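Local coordinates for protein N-acyl-D-glutamate deacylase (Bordetella bronchiseptica, PDB 3GIQ) that probably hydrolyses the amide bond of N-acyl-D-glutamate, releasing a carboxylate and D-glutamate, at residues Asn221-Val226 with Cys251-Asn256; Thr289-Glu294 with Ala339-Phe344; Leu385-Arg390 with Thr435-Ala440. All coordinates share one frame; numbering follows the deposited sequence.

Contact 1: residues Asn221-Val226 with Cys251-Asn256. With G01 (N-[(R)-hydroxy(methyl)phosphoryl]-D-glutamic acid), chain C.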
loop_
_atom_site.group_PDB
_atom_site.type_symbol
_atom_site.label_atom_id
_atom_site.label_comp_id
_atom_site.label_asym_id
_atom_site.label_seq_id
_atom_site.Cartn_x
_atom_site.Cartn_y
_atom_site.Cartn_z
ATOM N N ASN A 221 -7.512 4.540 -16.401
ATOM C CA ASN A 221 -8.500 5.546 -16.031
ATOM C C ASN A 221 -9.448 4.948 -15.007
ATOM O O ASN A 221 -9.847 3.794 -15.132
ATOM C CB ASN A 221 -9.272 6.008 -17.273
ATOM C CG ASN A 221 -10.244 7.128 -16.973
ATOM O OD1 ASN A 221 -11.385 6.887 -16.579
ATOM N ND2 ASN A 221 -9.792 8.366 -17.147
ATOM N N GLU A 222 -9.795 5.732 -13.989
ATOM C CA GLU A 222 -10.683 5.248 -12.940
ATOM C C GLU A 222 -12.008 5.996 -12.893
ATOM O O GLU A 222 -12.707 5.979 -11.881
ATOM C CB GLU A 222 -9.967 5.322 -11.588
ATOM C CG GLU A 222 -8.684 4.503 -11.569
ATOM C CD GLU A 222 -8.055 4.413 -10.195
ATOM O OE1 GLU A 222 -7.620 5.456 -9.665
ATOM O OE2 GLU A 222 -7.998 3.293 -9.647
ATOM N N ALA A 223 -12.348 6.647 -14.004
ATOM C CA ALA A 223 -13.596 7.386 -14.112
ATOM C C ALA A 223 -14.415 6.818 -15.272
ATOM O O ALA A 223 -14.820 5.655 -15.238
ATOM C CB ALA A 223 -13.315 8.872 -14.327
ATOM N N ASP A 224 -14.643 7.628 -16.303
ATOM C CA ASP A 224 -15.433 7.190 -17.455
ATOM C C ASP A 224 -14.901 5.937 -18.149
ATOM O O ASP A 224 -15.675 5.138 -18.675
ATOM C CB ASP A 224 -15.548 8.330 -18.475
ATOM C CG ASP A 224 -16.460 9.448 -18.000
ATOM O OD1 ASP A 224 -16.866 9.431 -16.819
ATOM O OD2 ASP A 224 -16.768 10.347 -18.811
ATOM N N GLY A 225 -13.584 5.764 -18.158
ATOM C CA GLY A 225 -13.013 4.596 -18.807
ATOM C C GLY A 225 -12.566 3.502 -17.854
ATOM O O GLY A 225 -11.722 2.679 -18.206
ATOM N N VAL A 226 -13.142 3.465 -16.656
ATOM C CA VAL A 226 -12.746 2.466 -15.669
ATOM C C VAL A 226 -12.942 1.014 -16.113
ATOM O O VAL A 226 -12.078 0.170 -15.875
ATOM C CB VAL A 226 -13.475 2.699 -14.311
ATOM C CG1 VAL A 226 -14.951 2.336 -14.426
ATOM C CG2 VAL A 226 -12.791 1.890 -13.211
ATOM N N CYS A 251 -14.288 3.845 -8.413
ATOM C CA CYS A 251 -15.044 4.406 -9.526
ATOM C C CYS A 251 -15.226 5.883 -9.182
ATOM O O CYS A 251 -15.946 6.221 -8.242
ATOM C CB CYS A 251 -16.407 3.724 -9.670
ATOM S SG CYS A 251 -16.304 2.006 -10.178
ATOM N N MET A 252 -14.557 6.754 -9.934
ATOM C CA MET A 252 -14.626 8.190 -9.696
ATOM C C MET A 252 -15.668 8.912 -10.542
ATOM O O MET A 252 -15.887 8.568 -11.706
ATOM C CB MET A 252 -13.255 8.824 -9.943
ATOM C CG MET A 252 -12.177 8.318 -9.005
ATOM S SD MET A 252 -10.583 9.086 -9.349
ATOM C CE MET A 252 -10.831 10.703 -8.599
ATOM N N MET A 253 -16.282 9.928 -9.935
ATOM C CA MET A 253 -17.315 10.761 -10.554
ATOM C C MET A 253 -18.687 10.090 -10.484
ATOM O O MET A 253 -18.826 8.902 -10.772
ATOM C CB MET A 253 -16.958 11.083 -12.009
ATOM C CG MET A 253 -15.553 11.653 -12.201
ATOM S SD MET A 253 -15.164 13.051 -11.121
ATOM C CE MET A 253 -16.088 14.378 -11.936
ATOM N N PRO A 254 -19.724 10.857 -10.110
ATOM C CA PRO A 254 -21.101 10.368 -9.985
ATOM C C PRO A 254 -21.616 9.524 -11.149
ATOM O O PRO A 254 -22.327 8.544 -10.937
ATOM C CB PRO A 254 -21.904 11.653 -9.805
ATOM C CG PRO A 254 -20.949 12.533 -9.072
ATOM C CD PRO A 254 -19.662 12.301 -9.827
ATOM N N GLN A 255 -21.267 9.899 -12.376
ATOM C CA GLN A 255 -21.731 9.154 -13.544
ATOM C C GLN A 255 -21.133 7.751 -13.634
ATOM O O GLN A 255 -21.592 6.929 -14.428
ATOM C CB GLN A 255 -21.412 9.913 -14.836
ATOM C CG GLN A 255 -19.928 10.089 -15.104
ATOM C CD GLN A 255 -19.398 11.411 -14.592
ATOM O OE1 GLN A 255 -19.835 11.910 -13.553
ATOM N NE2 GLN A 255 -18.440 11.983 -15.317
ATOM N N ASN A 256 -20.117 7.475 -12.822
ATOM C CA ASN A 256 -19.465 6.168 -12.843
ATOM C C ASN A 256 -19.712 5.339 -11.585
ATOM O O ASN A 256 -19.284 4.189 -11.502
ATOM C CB ASN A 256 -17.962 6.343 -13.045
ATOM C CG ASN A 256 -17.637 7.089 -14.320
ATOM O OD1 ASN A 256 -16.919 8.089 -14.302
ATOM N ND2 ASN A 256 -18.166 6.605 -15.439
HETATM C CD G01 C . -6.947 9.690 -8.721
HETATM C CG G01 C . -6.528 8.471 -7.899
HETATM C CB G01 C . -5.229 8.775 -7.138
HETATM C CA G01 C . -4.621 7.703 -6.192
HETATM C C G01 C . -5.625 7.418 -5.052
HETATM C C6 G01 C . -0.570 8.298 -5.618
HETATM P P G01 C . -1.954 7.259 -6.057
HETATM O OPA G01 C . -1.862 5.953 -5.156
HETATM O OPB G01 C . -1.875 6.914 -7.497
HETATM N N G01 C . -3.300 8.060 -5.608
HETATM O O G01 C . -5.596 8.126 -4.028
HETATM O OXT G01 C . -6.416 6.471 -5.240
HETATM O OE1 G01 C . -7.458 10.647 -8.097
HETATM O OE2 G01 C . -6.731 9.633 -9.944
#
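Glu-222 and Met-252 meet with the same first torsion, each CG lying opposite its own carbonyl carbon (chi1 -63° for Met-252), and both chains reach on to the bound methylphosphoryl-D-glutamate; the methionine then turns at its thioether (chi3 77°), which lays CE against the ligand carboxylate. The two segments are neighbouring loops of a TIM-barrel amidohydrolase, following the parallel strands 214-218 and 243-246, and so stand at the C-terminal rim of the barrel, where this family builds its active site. One straight backbone bond joins them: Met-252 N gives its hydrogen to Glu-222 O over 2.8 Å with an angle of 169°. Next to it Ala-223 CA presents its hydrogen to Met-252 O, while the Ala-223 methyl leans on Met-253 CG at 4.2 Å.

The loop carrying Glu-222 holds its own shape. Asn-221 OD1 takes the amide of Ala-223 in an Asx turn (2.8 Å from Ala-223 N) and also that of Gly-225, the two donors coming from opposite faces of the amide plane. Gly-225 is the N-cap of helix 226-240, so one side-chain oxygen ties the turn to the start of that helix. Toward solvent the link weakens: Gln-255 NE2 makes only a weak bond to Asp-224 OD1 at 3.4 Å, the amide and carboxylate planes steeply inclined to each other.

On the ligand side the side chain of Glu-222 comes within about 6 Å of a bound zinc ion. Its OE1 forms a salt bridge to Lys-250, itself hydrogen-bonded to the ligand, which is consistent with a second-shell part in positioning Lys-250; OE2 makes a weak bond to His-248. Glu-222 OE1 comes within 3.7 Å of ligand CG, and Met-252 CE approaches ligand OE1 to 3.4 Å.

Contact 2: residues Thr289-Glu294 with Ala339-Phe344. With G01 (N-[(R)-hydroxy(methyl)phosphoryl]-D-glutamic acid), chain C.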
loop_
_atom_site.group_PDB
_atom_site.type_symbol
_atom_site.label_atom_id
_atom_site.label_comp_id
_atom_site.label_asym_id
_atom_site.label_seq_id
_atom_site.Cartn_x
_atom_site.Cartn_y
_atom_site.Cartn_z
ATOM N N THR A 289 -3.452 12.497 -4.800
ATOM C CA THR A 289 -2.282 12.353 -5.650
ATOM C C THR A 289 -1.844 13.759 -6.039
ATOM O O THR A 289 -2.128 14.719 -5.319
ATOM C CB THR A 289 -2.612 11.513 -6.914
ATOM O OG1 THR A 289 -1.412 11.288 -7.666
ATOM C CG2 THR A 289 -3.636 12.225 -7.790
ATOM N N ILE A 290 -1.152 13.891 -7.163
ATOM C CA ILE A 290 -0.707 15.206 -7.614
ATOM C C ILE A 290 -1.916 16.070 -7.990
ATOM O O ILE A 290 -2.982 15.542 -8.309
ATOM C CB ILE A 290 0.218 15.088 -8.851
ATOM C CG1 ILE A 290 -0.508 14.350 -9.979
ATOM C CG2 ILE A 290 1.496 14.349 -8.478
ATOM C CD1 ILE A 290 0.264 14.299 -11.284
ATOM N N LEU A 291 -1.756 17.392 -7.933
ATOM C CA LEU A 291 -2.835 18.299 -8.309
ATOM C C LEU A 291 -2.911 18.297 -9.831
ATOM O O LEU A 291 -1.911 18.532 -10.513
ATOM C CB LEU A 291 -2.567 19.726 -7.801
ATOM C CG LEU A 291 -3.552 20.814 -8.263
ATOM C CD1 LEU A 291 -4.970 20.462 -7.820
ATOM C CD2 LEU A 291 -3.138 22.166 -7.686
ATOM N N ILE A 292 -4.100 18.019 -10.353
ATOM C CA ILE A 292 -4.335 17.963 -11.792
ATOM C C ILE A 292 -5.291 19.090 -12.175
ATOM O O ILE A 292 -6.491 19.000 -11.939
ATOM C CB ILE A 292 -4.954 16.602 -12.173
ATOM C CG1 ILE A 292 -3.995 15.475 -11.775
ATOM C CG2 ILE A 292 -5.256 16.559 -13.667
ATOM C CD1 ILE A 292 -4.615 14.084 -11.818
ATOM N N PRO A 293 -4.764 20.172 -12.773
ATOM C CA PRO A 293 -5.569 21.327 -13.184
ATOM C C PRO A 293 -6.809 20.994 -14.007
ATOM O O PRO A 293 -7.834 21.663 -13.884
ATOM C CB PRO A 293 -4.571 22.181 -13.964
ATOM C CG PRO A 293 -3.280 21.883 -13.279
ATOM C CD PRO A 293 -3.347 20.382 -13.119
ATOM N N GLU A 294 -6.712 19.968 -14.845
ATOM C CA GLU A 294 -7.829 19.560 -15.693
ATOM C C GLU A 294 -9.058 19.149 -14.884
ATOM O O GLU A 294 -10.159 19.057 -15.425
ATOM C CB GLU A 294 -7.414 18.393 -16.596
ATOM C CG GLU A 294 -6.333 18.712 -17.622
ATOM C CD GLU A 294 -5.007 19.088 -16.990
ATOM O OE1 GLU A 294 -4.565 18.379 -16.062
ATOM O OE2 GLU A 294 -4.401 20.088 -17.431
ATOM N N ALA A 339 2.081 20.599 -7.012
ATOM C CA ALA A 339 1.312 20.469 -5.784
ATOM C C ALA A 339 0.575 19.137 -5.740
ATOM O O ALA A 339 0.598 18.370 -6.702
ATOM C CB ALA A 339 0.310 21.625 -5.678
ATOM N N GLY A 340 -0.068 18.873 -4.607
ATOM C CA GLY A 340 -0.825 17.645 -4.441
ATOM C C GLY A 340 -2.215 17.997 -3.944
ATOM O O GLY A 340 -2.436 19.109 -3.451
ATOM N N ALA A 341 -3.155 17.065 -4.057
ATOM C CA ALA A 341 -4.513 17.337 -3.610
ATOM C C ALA A 341 -5.309 16.095 -3.248
ATOM O O ALA A 341 -4.883 14.961 -3.492
ATOM C CB ALA A 341 -5.258 18.113 -4.681
ATOM N N ILE A 342 -6.476 16.337 -2.658
ATOM C CA ILE A 342 -7.411 15.282 -2.279
ATOM C C ILE A 342 -8.648 15.526 -3.140
ATOM O O ILE A 342 -9.091 16.667 -3.290
ATOM C CB ILE A 342 -7.796 15.375 -0.786
ATOM C CG1 ILE A 342 -6.588 15.018 0.081
ATOM C CG2 ILE A 342 -8.983 14.460 -0.491
ATOM C CD1 ILE A 342 -6.775 15.341 1.554
ATOM N N TYR A 343 -9.192 14.454 -3.708
ATOM C CA TYR A 343 -10.356 14.539 -4.584
ATOM C C TYR A 343 -11.512 13.706 -4.034
ATOM O O TYR A 343 -11.425 12.485 -3.987
ATOM C CB TYR A 343 -9.976 14.015 -5.975
ATOM C CG TYR A 343 -8.765 14.694 -6.593
ATOM C CD1 TYR A 343 -8.897 15.886 -7.303
ATOM C CD2 TYR A 343 -7.489 14.130 -6.482
ATOM C CE1 TYR A 343 -7.793 16.502 -7.898
ATOM C CE2 TYR A 343 -6.371 14.741 -7.073
ATOM C CZ TYR A 343 -6.537 15.925 -7.782
ATOM O OH TYR A 343 -5.460 16.520 -8.398
ATOM N N PHE A 344 -12.592 14.368 -3.625
ATOM C CA PHE A 344 -13.761 13.671 -3.093
ATOM C C PHE A 344 -14.660 13.332 -4.278
ATOM O O PHE A 344 -15.528 14.119 -4.665
ATOM C CB PHE A 344 -14.471 14.581 -2.089
ATOM C CG PHE A 344 -13.596 14.981 -0.930
ATOM C CD1 PHE A 344 -13.329 14.080 0.100
ATOM C CD2 PHE A 344 -12.993 16.233 -0.894
ATOM C CE1 PHE A 344 -12.475 14.420 1.143
ATOM C CE2 PHE A 344 -12.131 16.583 0.152
ATOM C CZ PHE A 344 -11.874 15.673 1.168
HETATM C CD G01 C . -6.947 9.690 -8.721
HETATM C CG G01 C . -6.528 8.471 -7.899
HETATM C CB G01 C . -5.229 8.775 -7.138
HETATM C CA G01 C . -4.621 7.703 -6.192
HETATM C C G01 C . -5.625 7.418 -5.052
HETATM C C6 G01 C . -0.570 8.298 -5.618
HETATM P P G01 C . -1.954 7.259 -6.057
HETATM O OPA G01 C . -1.862 5.953 -5.156
HETATM O OPB G01 C . -1.875 6.914 -7.497
HETATM N N G01 C . -3.300 8.060 -5.608
HETATM O O G01 C . -5.596 8.126 -4.028
HETATM O OXT G01 C . -6.416 6.471 -5.240
HETATM O OE1 G01 C . -7.458 10.647 -8.097
HETATM O OE2 G01 C . -6.731 9.633 -9.944
HETATM O O HOH W 1 0.623 20.183 -9.647
#
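A small three-stranded antiparallel sheet beside the active site has strand 339-344 at its centre, and the end of edge strand 286-290 pairs with it here. Thr-289 and Ala-341 form a hydrogen-bonded pair, Ala-341 N to Thr-289 O at 2.9 Å and Thr-289 N to Ala-341 O at 3.1 Å. At the next pair Ile-290 and Gly-340 approach to 4.0 Å between their CA atoms. Leu-291 N then bonds to Ala-339 O as the chain leaves the strand. Leu-291 packs along strand 339-344 with both methyls, CD1 on Ala-341 CB (3.9 Å) and CD2 on Ala-339 CB, and a water accepts from Ala-339 N and can donate to Leu-291 O.

Tyr-343 reaches across to the chain leaving the strand. With CG turned beside its backbone N (chi1 -54°), its hydroxyl meets the departing chain at the ring edge. Thr-289 CG2 lies 3.8 Å from Tyr-343 CE2, while OG1 bonds to Tyr-190, a ligand-binding residue. Tyr-343 OH gives its hydrogen to a lone pair of Ile-290 O at 2.7 Å and accepts from Ile-292 N at 2.8 Å, so two bonds of opposite sense fix the rotation of the hydroxyl and pin the exit from the strand.

Contact 3: residues Leu385-Arg390 with Thr435-Ala440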
loop_
_atom_site.group_PDB
_atom_site.type_symbol
_atom_site.label_atom_id
_atom_site.label_comp_id
_atom_site.label_asym_id
_atom_site.label_seq_id
_atom_site.Cartn_x
_atom_site.Cartn_y
_atom_site.Cartn_z
ATOM N N LEU A 385 -11.114 -1.884 10.772
ATOM C CA LEU A 385 -11.487 -2.653 11.960
ATOM C C LEU A 385 -12.619 -2.024 12.763
ATOM O O LEU A 385 -13.538 -2.716 13.206
ATOM C CB LEU A 385 -10.274 -2.839 12.876
ATOM C CG LEU A 385 -9.101 -3.623 12.283
ATOM C CD1 LEU A 385 -7.978 -3.722 13.314
ATOM C CD2 LEU A 385 -9.568 -5.006 11.868
ATOM N N GLY A 386 -12.549 -0.714 12.956
ATOM C CA GLY A 386 -13.566 -0.035 13.736
ATOM C C GLY A 386 -14.836 0.353 13.004
ATOM O O GLY A 386 -15.935 0.130 13.511
ATOM N N ARG A 387 -14.697 0.919 11.809
ATOM C CA ARG A 387 -15.859 1.368 11.049
ATOM C C ARG A 387 -16.459 0.327 10.105
ATOM O O ARG A 387 -17.672 0.137 10.085
ATOM C CB ARG A 387 -15.503 2.627 10.256
ATOM C CG ARG A 387 -14.570 3.587 10.984
ATOM C CD ARG A 387 -15.131 4.078 12.314
ATOM N NE ARG A 387 -14.192 4.991 12.966
ATOM C CZ ARG A 387 -14.443 5.667 14.083
ATOM N NH1 ARG A 387 -15.615 5.540 14.694
ATOM N NH2 ARG A 387 -13.516 6.470 14.592
ATOM N N TYR A 388 -15.625 -0.341 9.315
ATOM C CA TYR A 388 -16.141 -1.339 8.384
ATOM C C TYR A 388 -16.570 -2.631 9.075
ATOM O O TYR A 388 -17.592 -3.217 8.725
ATOM C CB TYR A 388 -15.100 -1.645 7.303
ATOM C CG TYR A 388 -14.988 -0.584 6.220
ATOM C CD1 TYR A 388 -15.466 0.713 6.423
ATOM C CD2 TYR A 388 -14.392 -0.878 4.995
ATOM C CE1 TYR A 388 -15.352 1.691 5.425
ATOM C CE2 TYR A 388 -14.272 0.088 3.995
ATOM C CZ TYR A 388 -14.752 1.366 4.213
ATOM O OH TYR A 388 -14.638 2.314 3.221
ATOM N N VAL A 389 -15.799 -3.075 10.059
ATOM C CA VAL A 389 -16.147 -4.303 10.759
ATOM C C VAL A 389 -17.100 -4.098 11.937
ATOM O O VAL A 389 -18.234 -4.575 11.907
ATOM C CB VAL A 389 -14.883 -5.038 11.254
ATOM C CG1 VAL A 389 -15.270 -6.238 12.096
ATOM C CG2 VAL A 389 -14.050 -5.489 10.058
ATOM N N ARG A 390 -16.658 -3.379 12.965
ATOM C CA ARG A 390 -17.503 -3.182 14.141
ATOM C C ARG A 390 -18.770 -2.366 13.893
ATOM O O ARG A 390 -19.860 -2.771 14.299
ATOM C CB ARG A 390 -16.700 -2.540 15.282
ATOM C CG ARG A 390 -17.485 -2.454 16.594
ATOM C CD ARG A 390 -16.667 -1.845 17.728
ATOM N NE ARG A 390 -16.217 -0.493 17.413
ATOM C CZ ARG A 390 -14.948 -0.155 17.207
ATOM N NH1 ARG A 390 -13.991 -1.070 17.285
ATOM N NH2 ARG A 390 -14.638 1.100 16.910
ATOM N N THR A 435 -12.770 -1.097 20.964
ATOM C CA THR A 435 -12.335 0.296 20.909
ATOM C C THR A 435 -11.464 0.664 19.717
ATOM O O THR A 435 -11.341 1.844 19.386
ATOM C CB THR A 435 -11.557 0.684 22.184
ATOM O OG1 THR A 435 -10.330 -0.054 22.241
ATOM C CG2 THR A 435 -12.383 0.375 23.420
ATOM N N VAL A 436 -10.862 -0.329 19.070
ATOM C CA VAL A 436 -9.987 -0.039 17.941
ATOM C C VAL A 436 -10.670 0.865 16.921
ATOM O O VAL A 436 -11.788 0.601 16.476
ATOM C CB VAL A 436 -9.487 -1.337 17.255
ATOM C CG1 VAL A 436 -10.655 -2.130 16.693
ATOM C CG2 VAL A 436 -8.483 -0.984 16.167
ATOM N N ALA A 437 -9.994 1.952 16.566
ATOM C CA ALA A 437 -10.557 2.895 15.614
ATOM C C ALA A 437 -9.559 3.953 15.185
ATOM O O ALA A 437 -8.618 4.278 15.912
ATOM C CB ALA A 437 -11.781 3.573 16.224
ATOM N N ASP A 438 -9.785 4.491 13.994
ATOM C CA ASP A 438 -8.950 5.551 13.452
ATOM C C ASP A 438 -9.393 6.853 14.114
ATOM O O ASP A 438 -10.548 6.982 14.530
ATOM C CB ASP A 438 -9.167 5.661 11.945
ATOM C CG ASP A 438 -10.633 5.863 11.582
ATOM O OD1 ASP A 438 -11.477 5.071 12.055
ATOM O OD2 ASP A 438 -10.944 6.806 10.825
ATOM N N ARG A 439 -8.477 7.812 14.210
ATOM C CA ARG A 439 -8.782 9.116 14.790
ATOM C C ARG A 439 -8.422 10.217 13.793
ATOM O O ARG A 439 -8.841 11.368 13.943
ATOM C CB ARG A 439 -8.008 9.315 16.097
ATOM C CG ARG A 439 -8.599 8.561 17.284
ATOM C CD ARG A 439 -9.929 9.175 17.703
ATOM N NE ARG A 439 -10.565 8.469 18.815
ATOM C CZ ARG A 439 -11.382 7.430 18.676
ATOM N NH1 ARG A 439 -11.672 6.963 17.468
ATOM N NH2 ARG A 439 -11.923 6.863 19.747
ATOM N N ALA A 440 -7.648 9.854 12.773
ATOM C CA ALA A 440 -7.233 10.806 11.749
ATOM C C ALA A 440 -8.444 11.295 10.962
ATOM O O ALA A 440 -9.251 10.497 10.490
ATOM C CB ALA A 440 -6.219 10.155 10.803
#
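Gly-386 and Val-436 are pressed together at the close end of the contact, with Gly-386 CA only 3.3 Å from Val-436 O, so that the helix backbone itself lies against the loop carbonyl. Beside them Leu-385 CB packs on Val-436 CG1 at 3.9 Å. Arg-390, bent at chi3 (59°), brings its guanidinium end-on to Val-436 O, with NH1 and NH2 each 2.9 Å from it; NH1 comes in on a lone pair, NH2 from above the carbonyl plane. These residues belong to helix 376-391, which widens here into a pi-type turn, and to the loop between the antiparallel strands 428-431 and 452-457.

Arg-387 grips Asp-438 side-on. NE forms a salt bridge to the syn side of OD1 (2.9 Å), nearly straight at 166°, and NH2 donates to Asp-438 O; the guanidinium and carboxylate planes stand almost perpendicular. Arg-387 NH1 is held by Glu-391, and Asp-438 OD2 by Arg-383. Toward solvent the fit slackens. Exposed Arg-439 meets Arg-387 at the rim, its NH1 3.5 Å from Arg-387 NH2, and both donate to Asp-438 O, NH1 of Arg-439 from above the carbonyl plane and NH2 of Arg-387 within it.

From the N terminus the three contacts follow in series, and none nests in or crosses another. Contact 1 closes a loop holding helix 226-240 and strand 243-246, joining neighbouring beta-alpha loops of the barrel. Contact 2 opens afterwards, closing around strand 303-307 and helices 318-325 and 329-336 as an insert before barrel strand 360-362. Their centres lie 16 Å apart, and both touch the methylphosphoryl-D-glutamate, without touching each other. Contact 3 closes last, around helices 397-404 and 406-412 and strand 428-431; it ties helix 376-391 to the loop before strand 452-457. Its centre is 28 Å from that of contact 1 and 27 Å from that of contact 2.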